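Local coordinates for TIGR00725 family protein (Thermotoga maritima, PDB 1RCU) that is of unknown function but has the Rossmann-like fold of the SLOG superfamily, whose members probably bind nucleotides or related ligands, at residues 23-28 / 118-123; 114-119 / 136-141; 58-63 / 81-86. One frame throughout, in Å; residues are numbered along the deposited sequence.

Contact 1 of 3, residues 23-28 / 118-123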
# COMPACT_ATOMS: atom_id res chain seq x y z
N MSE A 23 -2.76 23.88 -13.57
CA MSE A 23 -3.32 23.76 -12.19
C MSE A 23 -4.32 22.61 -12.06
O MSE A 23 -4.24 21.82 -11.12
CB MSE A 23 -3.98 25.08 -11.77
CG MSE A 23 -4.79 25.75 -12.88
SE MSE A 23 -5.66 27.41 -12.32
CE MSE A 23 -6.75 26.70 -10.88
N LYS A 24 -5.26 22.54 -12.99
CA LYS A 24 -6.28 21.49 -12.98
C LYS A 24 -5.70 20.17 -13.47
O LYS A 24 -5.08 20.09 -14.53
CB LYS A 24 -7.46 21.88 -13.88
CG LYS A 24 -8.75 21.18 -13.51
CD LYS A 24 -9.93 21.82 -14.22
CE LYS A 24 -11.08 22.10 -13.26
NZ LYS A 24 -12.17 22.87 -13.94
N LYS A 25 -5.92 19.12 -12.68
CA LYS A 25 -5.40 17.80 -13.00
C LYS A 25 -6.43 16.82 -13.55
O LYS A 25 -7.43 16.53 -12.90
CB LYS A 25 -4.78 17.18 -11.75
CG LYS A 25 -3.49 17.77 -11.26
CD LYS A 25 -2.98 16.90 -10.11
CE LYS A 25 -1.69 17.43 -9.48
NZ LYS A 25 -1.15 16.52 -8.40
N VAL A 26 -6.19 16.29 -14.75
CA VAL A 26 -7.11 15.29 -15.27
C VAL A 26 -6.36 13.97 -15.44
O VAL A 26 -5.23 13.92 -15.96
CB VAL A 26 -7.79 15.70 -16.61
CG1 VAL A 26 -7.98 17.20 -16.66
CG2 VAL A 26 -7.02 15.19 -17.81
N VAL A 27 -6.99 12.91 -14.97
CA VAL A 27 -6.44 11.58 -15.05
C VAL A 27 -7.15 10.88 -16.21
O VAL A 27 -8.37 10.96 -16.33
CB VAL A 27 -6.71 10.82 -13.71
CG1 VAL A 27 -6.62 9.32 -13.92
CG2 VAL A 27 -5.71 11.26 -12.63
N VAL A 28 -6.38 10.25 -17.10
CA VAL A 28 -6.99 9.52 -18.21
C VAL A 28 -6.59 8.06 -18.08
O VAL A 28 -5.43 7.73 -17.82
CB VAL A 28 -6.56 10.08 -19.63
CG1 VAL A 28 -6.75 11.60 -19.67
CG2 VAL A 28 -5.14 9.71 -19.95
N ASN A 118 -4.84 11.71 -7.66
CA ASN A 118 -4.31 12.86 -8.36
C ASN A 118 -5.26 13.41 -9.41
O ASN A 118 -4.83 14.05 -10.35
CB ASN A 118 -2.97 12.50 -9.01
CG ASN A 118 -1.87 12.32 -8.00
OD1 ASN A 118 -1.27 13.30 -7.53
ND2 ASN A 118 -1.59 11.07 -7.64
N ALA A 119 -6.55 13.18 -9.23
CA ALA A 119 -7.51 13.65 -10.21
C ALA A 119 -8.57 14.61 -9.72
O ALA A 119 -9.11 14.46 -8.62
CB ALA A 119 -8.19 12.45 -10.89
N ASP A 120 -8.87 15.59 -10.56
CA ASP A 120 -9.95 16.52 -10.29
C ASP A 120 -11.08 15.98 -11.15
O ASP A 120 -12.26 16.26 -10.92
CB ASP A 120 -9.62 17.93 -10.75
CG ASP A 120 -8.57 18.59 -9.89
OD1 ASP A 120 -8.71 18.52 -8.64
OD2 ASP A 120 -7.62 19.19 -10.43
N VAL A 121 -10.68 15.20 -12.16
CA VAL A 121 -11.62 14.59 -13.08
C VAL A 121 -10.94 13.46 -13.84
O VAL A 121 -9.75 13.54 -14.14
CB VAL A 121 -12.20 15.62 -14.08
CG1 VAL A 121 -11.11 16.14 -14.99
CG2 VAL A 121 -13.32 14.97 -14.89
N VAL A 122 -11.70 12.40 -14.13
CA VAL A 122 -11.18 11.24 -14.85
C VAL A 122 -11.86 11.06 -16.21
O VAL A 122 -13.08 11.14 -16.32
CB VAL A 122 -11.41 9.94 -14.04
CG1 VAL A 122 -10.92 8.73 -14.83
CG2 VAL A 122 -10.71 10.05 -12.70
N VAL A 123 -11.05 10.85 -17.25
CA VAL A 123 -11.55 10.63 -18.61
C VAL A 123 -11.18 9.20 -18.96
O VAL A 123 -10.03 8.80 -18.82
CB VAL A 123 -10.90 11.60 -19.60
CG1 VAL A 123 -11.44 11.35 -21.01
CG2 VAL A 123 -11.18 13.02 -19.18
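Lys25 and Asp120 open the pairing of strand 25-30 with strand 121-125, and they do it by exchanging backbone and side-chain groups. The amide N of Lys25 gives a 2.8 Å hydrogen bond to Asp120 OD2, almost straight at 170° and met on the anti side of the carboxylate, somewhat out of its plane. In return, Asp120 N donates to Lys25 O at 2.9 Å. Further along, the two chains settle into a regular parallel ladder: Val27 N reaches Val121 O at 3.0 Å, and Val123 N reaches Val27 O, so Val27 is bonded through both its N-H and its carbonyl.

The Lys25 side chain can be followed outward. Its CB is near Asn118 O and, a little farther off, Asp120 OD2; with CG anti to the carbonyl carbon (chi1 -71°) and the chain extended beyond it, CG and then CD run past the same Asn118 O, CD at 3.4 Å. NZ ends beside Asn118 OD1 at 3.3 Å, a weak hydrogen bond; its stronger partner is Ala101 O of the second subunit. Asn118 OD1 likewise accepts from Lys103 N of that subunit.

The valines divide between the two faces of the sheet. Val27 sets CG2 against Ala119 CB at 3.3 Å, on the face covered by helix 108-116, where Leu115 touches Val27, while Val26 CG1 meets Val121 CG1 and, with Val28 and Val123, faces helix 44-56. The chemistry is thus graded: apolar side chains and backbone bonds hold the buried ladder, whereas at its start a carboxylate takes the place of a strand carbonyl and a lysine-asparagine pair carries the contact into the subunit interface.

Contact 2 of 3, residues 114-119 / 136-141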
# COMPACT_ATOMS: atom_id res chain seq x y z
N VAL A 114 -3.64 5.24 -6.20
CA VAL A 114 -2.85 6.43 -5.88
C VAL A 114 -2.92 7.34 -7.10
O VAL A 114 -2.73 8.55 -7.00
CB VAL A 114 -1.37 6.12 -5.50
CG1 VAL A 114 -1.12 4.65 -5.48
CG2 VAL A 114 -0.44 6.84 -6.43
N LEU A 115 -3.22 6.75 -8.26
CA LEU A 115 -3.33 7.50 -9.50
C LEU A 115 -4.61 8.34 -9.42
O LEU A 115 -4.61 9.51 -9.80
CB LEU A 115 -3.44 6.52 -10.67
CG LEU A 115 -3.34 6.94 -12.14
CD1 LEU A 115 -4.54 6.41 -12.85
CD2 LEU A 115 -3.22 8.44 -12.29
N LEU A 116 -5.67 7.74 -8.91
CA LEU A 116 -6.96 8.42 -8.77
C LEU A 116 -6.94 9.58 -7.78
O LEU A 116 -7.75 10.50 -7.90
CB LEU A 116 -8.04 7.42 -8.36
CG LEU A 116 -8.48 6.47 -9.47
CD1 LEU A 116 -9.35 5.37 -8.86
CD2 LEU A 116 -9.23 7.25 -10.57
N ARG A 117 -6.04 9.54 -6.80
CA ARG A 117 -5.94 10.60 -5.81
C ARG A 117 -5.43 11.86 -6.48
O ARG A 117 -5.57 12.95 -5.95
CB ARG A 117 -4.95 10.21 -4.70
CG ARG A 117 -5.29 8.95 -3.93
CD ARG A 117 -6.52 9.16 -3.06
NE ARG A 117 -6.82 8.01 -2.23
CZ ARG A 117 -7.83 7.98 -1.36
NH1 ARG A 117 -8.63 9.05 -1.23
NH2 ARG A 117 -8.08 6.90 -0.64
N ASN A 118 -4.84 11.71 -7.66
CA ASN A 118 -4.31 12.86 -8.36
C ASN A 118 -5.26 13.41 -9.41
O ASN A 118 -4.83 14.05 -10.35
CB ASN A 118 -2.97 12.50 -9.01
CG ASN A 118 -1.87 12.32 -8.00
OD1 ASN A 118 -1.27 13.30 -7.53
ND2 ASN A 118 -1.59 11.07 -7.64
N ALA A 119 -6.55 13.18 -9.23
CA ALA A 119 -7.51 13.65 -10.21
C ALA A 119 -8.57 14.61 -9.72
O ALA A 119 -9.11 14.46 -8.62
CB ALA A 119 -8.19 12.45 -10.89
N LEU A 136 -14.79 2.71 -11.43
CA LEU A 136 -15.56 2.47 -10.21
C LEU A 136 -14.87 3.11 -9.01
O LEU A 136 -15.54 3.70 -8.13
CB LEU A 136 -15.76 0.97 -9.97
CG LEU A 136 -17.07 0.35 -10.49
CD1 LEU A 136 -17.31 0.69 -11.94
CD2 LEU A 136 -17.03 -1.17 -10.31
N GLY A 137 -13.54 3.00 -8.99
CA GLY A 137 -12.74 3.56 -7.91
C GLY A 137 -12.87 5.07 -7.89
O GLY A 137 -13.05 5.66 -6.83
N ALA A 138 -12.79 5.68 -9.07
CA ALA A 138 -12.92 7.13 -9.21
C ALA A 138 -14.21 7.61 -8.55
O ALA A 138 -14.23 8.60 -7.81
CB ALA A 138 -12.90 7.52 -10.70
N TYR A 139 -15.28 6.88 -8.83
CA TYR A 139 -16.60 7.19 -8.30
C TYR A 139 -16.69 7.04 -6.78
O TYR A 139 -17.32 7.85 -6.10
CB TYR A 139 -17.63 6.30 -8.99
CG TYR A 139 -19.00 6.33 -8.37
CD1 TYR A 139 -19.37 5.43 -7.36
CD2 TYR A 139 -19.94 7.27 -8.78
CE1 TYR A 139 -20.61 5.46 -6.78
CE2 TYR A 139 -21.21 7.30 -8.22
CZ TYR A 139 -21.54 6.39 -7.22
OH TYR A 139 -22.80 6.41 -6.68
N ALA A 140 -16.06 6.01 -6.24
CA ALA A 140 -16.08 5.78 -4.81
C ALA A 140 -15.33 6.89 -4.08
O ALA A 140 -15.59 7.15 -2.91
CB ALA A 140 -15.46 4.45 -4.49
N LEU A 141 -14.40 7.54 -4.78
CA LEU A 141 -13.59 8.62 -4.22
C LEU A 141 -14.17 10.03 -4.46
O LEU A 141 -13.60 11.03 -4.03
CB LEU A 141 -12.15 8.55 -4.78
CG LEU A 141 -11.28 7.30 -4.54
CD1 LEU A 141 -9.87 7.50 -5.14
CD2 LEU A 141 -11.17 7.03 -3.04
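Leu116, with CG anti to its carbonyl carbon (chi1 -73°), sends CD1 onto the backbone at Gly137 and Ala138 and CD2 against the Ala138 methyl. Leu141 sends its own branches back toward Leu116 and Arg117. From Leu116, CD1 lies 3.5 Å from Ala138 N and beside the carbonyl carbon of Gly137, while CD2 meets Ala138 CB at 3.7 Å. The approach depends on Gly137: a beta carbon there would fall only about 3.0 Å from Leu116 CD1.

Leu141 divides its branches between two partners. CD1 touches Leu116 CB at 3.7 Å, whereas CD2 sits over one face of the Arg117 guanidinium, 3.5 Å above its plane and displaced toward the rim. Arg117 starts away from this helix, but the bend at chi2 (-69°) brings its guanidinium back to Leu141, the two side chains crossing at about a right angle. Its NH2 forms a salt bridge with Asp107 of the third subunit.

No hydrogen bond crosses between the segments. The type I turn from Leu116 to Ala119 leads out of helix 108-116 toward strand 121-125, and Val122 of that strand lies against both Leu116 and Ala138, so both helices pack on the same valine of the sheet.

Contact 3 of 3, residues 58-63 / 81-86; sequences GYLVFN and GGTVVG
A beta-alpha-beta unit, strand 60-63, helix 68-79 and strand 84-88, is closed here where its two parallel strands lie edge to edge. Three backbone hydrogen bonds join them. Val61 N donates to Thr83 O in the carbonyl plane, Val85 N reaches Val61 O at 2.7 Å, and Asn63 N meets Val85 O at 3.2 Å, tilted 15° from the carbonyl plane. Val61 and Val85 each use both N-H and carbonyl, Val61 bonding Thr83 and Val85, and Val85 bonding Val61 and Asn63, the zigzag expected of parallel strands.

On the face carrying Phe62 and Val85, the two side chains run side by side in the same direction. Phe62 CG stands anti to the carbonyl carbon (chi1 -78°), which places the ring alongside Val85, one face toward it. There Val85 CB makes a CH-pi contact, 4.1 Å from the ring centroid and 16° off its normal, and Val85 CG1 touches CE2 at 3.8 Å. Replacing Phe62 by an alanine would probably deprive Val85 of this aromatic surface and open a gap between Val85 and the side chains of Lys25 and Asn118, which also pack on the ring.

Such a crossover is the repeating element of a Rossmann-like fold, and its helix covers the other face, where Val61 and Val84 both pack on Val77. Val61 CG1 approaches Val84 CG2 at 4.0 Å. Asn63 ND2 lies 3.3 Å from that same methyl but hydrogen-bonds to Ser74 OG, while OD1 accepts from Gly65 N, fixing the amide at the strand end. Nearer the strand starts, Leu60 CD1 rests against Thr83 CB at 3.7 Å.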
# COMPACT_ATOMS: atom_id res chain seq x y z
N GLY A 58 -4.05 23.73 -21.06
CA GLY A 58 -3.27 23.91 -19.85
C GLY A 58 -3.48 22.97 -18.67
O GLY A 58 -3.04 23.28 -17.57
N TYR A 59 -4.14 21.83 -18.89
CA TYR A 59 -4.36 20.86 -17.82
C TYR A 59 -3.13 19.98 -17.61
O TYR A 59 -2.40 19.67 -18.56
CB TYR A 59 -5.56 19.94 -18.13
CG TYR A 59 -6.88 20.64 -18.34
CD1 TYR A 59 -7.44 21.44 -17.34
CD2 TYR A 59 -7.58 20.50 -19.54
CE1 TYR A 59 -8.65 22.09 -17.53
CE2 TYR A 59 -8.81 21.15 -19.75
CZ TYR A 59 -9.33 21.95 -18.74
OH TYR A 59 -10.54 22.59 -18.94
N LEU A 60 -2.91 19.57 -16.36
CA LEU A 60 -1.80 18.70 -16.01
C LEU A 60 -2.34 17.26 -16.15
O LEU A 60 -3.29 16.90 -15.48
CB LEU A 60 -1.34 18.97 -14.57
CG LEU A 60 -0.17 18.14 -14.08
CD1 LEU A 60 0.99 18.25 -15.06
CD2 LEU A 60 0.22 18.63 -12.70
N VAL A 61 -1.73 16.46 -17.03
CA VAL A 61 -2.21 15.10 -17.26
C VAL A 61 -1.50 13.97 -16.52
O VAL A 61 -0.27 13.91 -16.46
CB VAL A 61 -2.24 14.80 -18.79
CG1 VAL A 61 -2.88 13.43 -19.05
CG2 VAL A 61 -3.04 15.89 -19.53
N PHE A 62 -2.30 13.08 -15.94
CA PHE A 62 -1.81 11.90 -15.21
C PHE A 62 -2.40 10.63 -15.82
O PHE A 62 -3.56 10.63 -16.24
CB PHE A 62 -2.25 11.90 -13.75
CG PHE A 62 -1.48 12.82 -12.87
CD1 PHE A 62 -1.63 14.19 -12.99
CD2 PHE A 62 -0.60 12.31 -11.93
CE1 PHE A 62 -0.92 15.05 -12.17
CE2 PHE A 62 0.13 13.16 -11.09
CZ PHE A 62 -0.03 14.54 -11.21
N ASN A 63 -1.60 9.57 -15.85
CA ASN A 63 -2.06 8.28 -16.35
C ASN A 63 -1.21 7.14 -15.78
O ASN A 63 -0.18 7.38 -15.16
CB ASN A 63 -2.05 8.26 -17.89
CG ASN A 63 -0.68 8.48 -18.48
OD1 ASN A 63 0.28 7.78 -18.14
ND2 ASN A 63 -0.57 9.45 -19.37
N GLY A 81 3.41 20.23 -26.12
CA GLY A 81 4.20 20.89 -25.11
C GLY A 81 3.62 20.89 -23.71
O GLY A 81 4.04 21.66 -22.86
N GLY A 82 2.64 20.03 -23.46
CA GLY A 82 2.06 19.98 -22.14
C GLY A 82 2.86 19.03 -21.27
O GLY A 82 3.79 18.39 -21.75
N THR A 83 2.50 18.94 -20.00
CA THR A 83 3.18 18.04 -19.08
C THR A 83 2.29 16.86 -18.76
O THR A 83 1.09 17.03 -18.51
CB THR A 83 3.52 18.71 -17.74
OG1 THR A 83 4.35 19.85 -17.96
CG2 THR A 83 4.27 17.72 -16.82
N VAL A 84 2.86 15.66 -18.77
CA VAL A 84 2.10 14.47 -18.46
C VAL A 84 2.93 13.61 -17.52
O VAL A 84 4.09 13.29 -17.78
CB VAL A 84 1.69 13.70 -19.76
CG1 VAL A 84 2.88 13.47 -20.62
CG2 VAL A 84 1.00 12.37 -19.41
N VAL A 85 2.32 13.25 -16.40
CA VAL A 85 2.98 12.47 -15.36
C VAL A 85 2.44 11.05 -15.26
O VAL A 85 1.22 10.84 -15.20
CB VAL A 85 2.80 13.17 -14.00
CG1 VAL A 85 3.34 12.28 -12.88
CG2 VAL A 85 3.50 14.52 -14.02
N GLY A 86 3.36 10.09 -15.24
CA GLY A 86 2.97 8.69 -15.14
C GLY A 86 3.17 8.09 -13.76
O GLY A 86 4.19 8.31 -13.11

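In the fold
From the N terminus the chain enters strand 25-30, whose second partner, strand 121-125, arrives some 90 residues later; contact 1 closes that long loop. Nested inside it, contact 3 closes the short beta-alpha-beta loop from 58-63 to 81-86. Strand 60-63 also pairs with strand 25-30, so contacts 1 and 3 belong to one continuous parallel sheet. Contact 2 opens at 114-119, after contact 3 has closed, and its last two residues there, Asn118 and Ala119, also belong to contact 1, so the loops of contacts 1 and 2 cross, whereas contacts 3 and 2 are in series. Contact 2 joins the helices preceding and following strand 121-125. Leu115 and Asn118 reach Phe62, linking contacts 2 and 3.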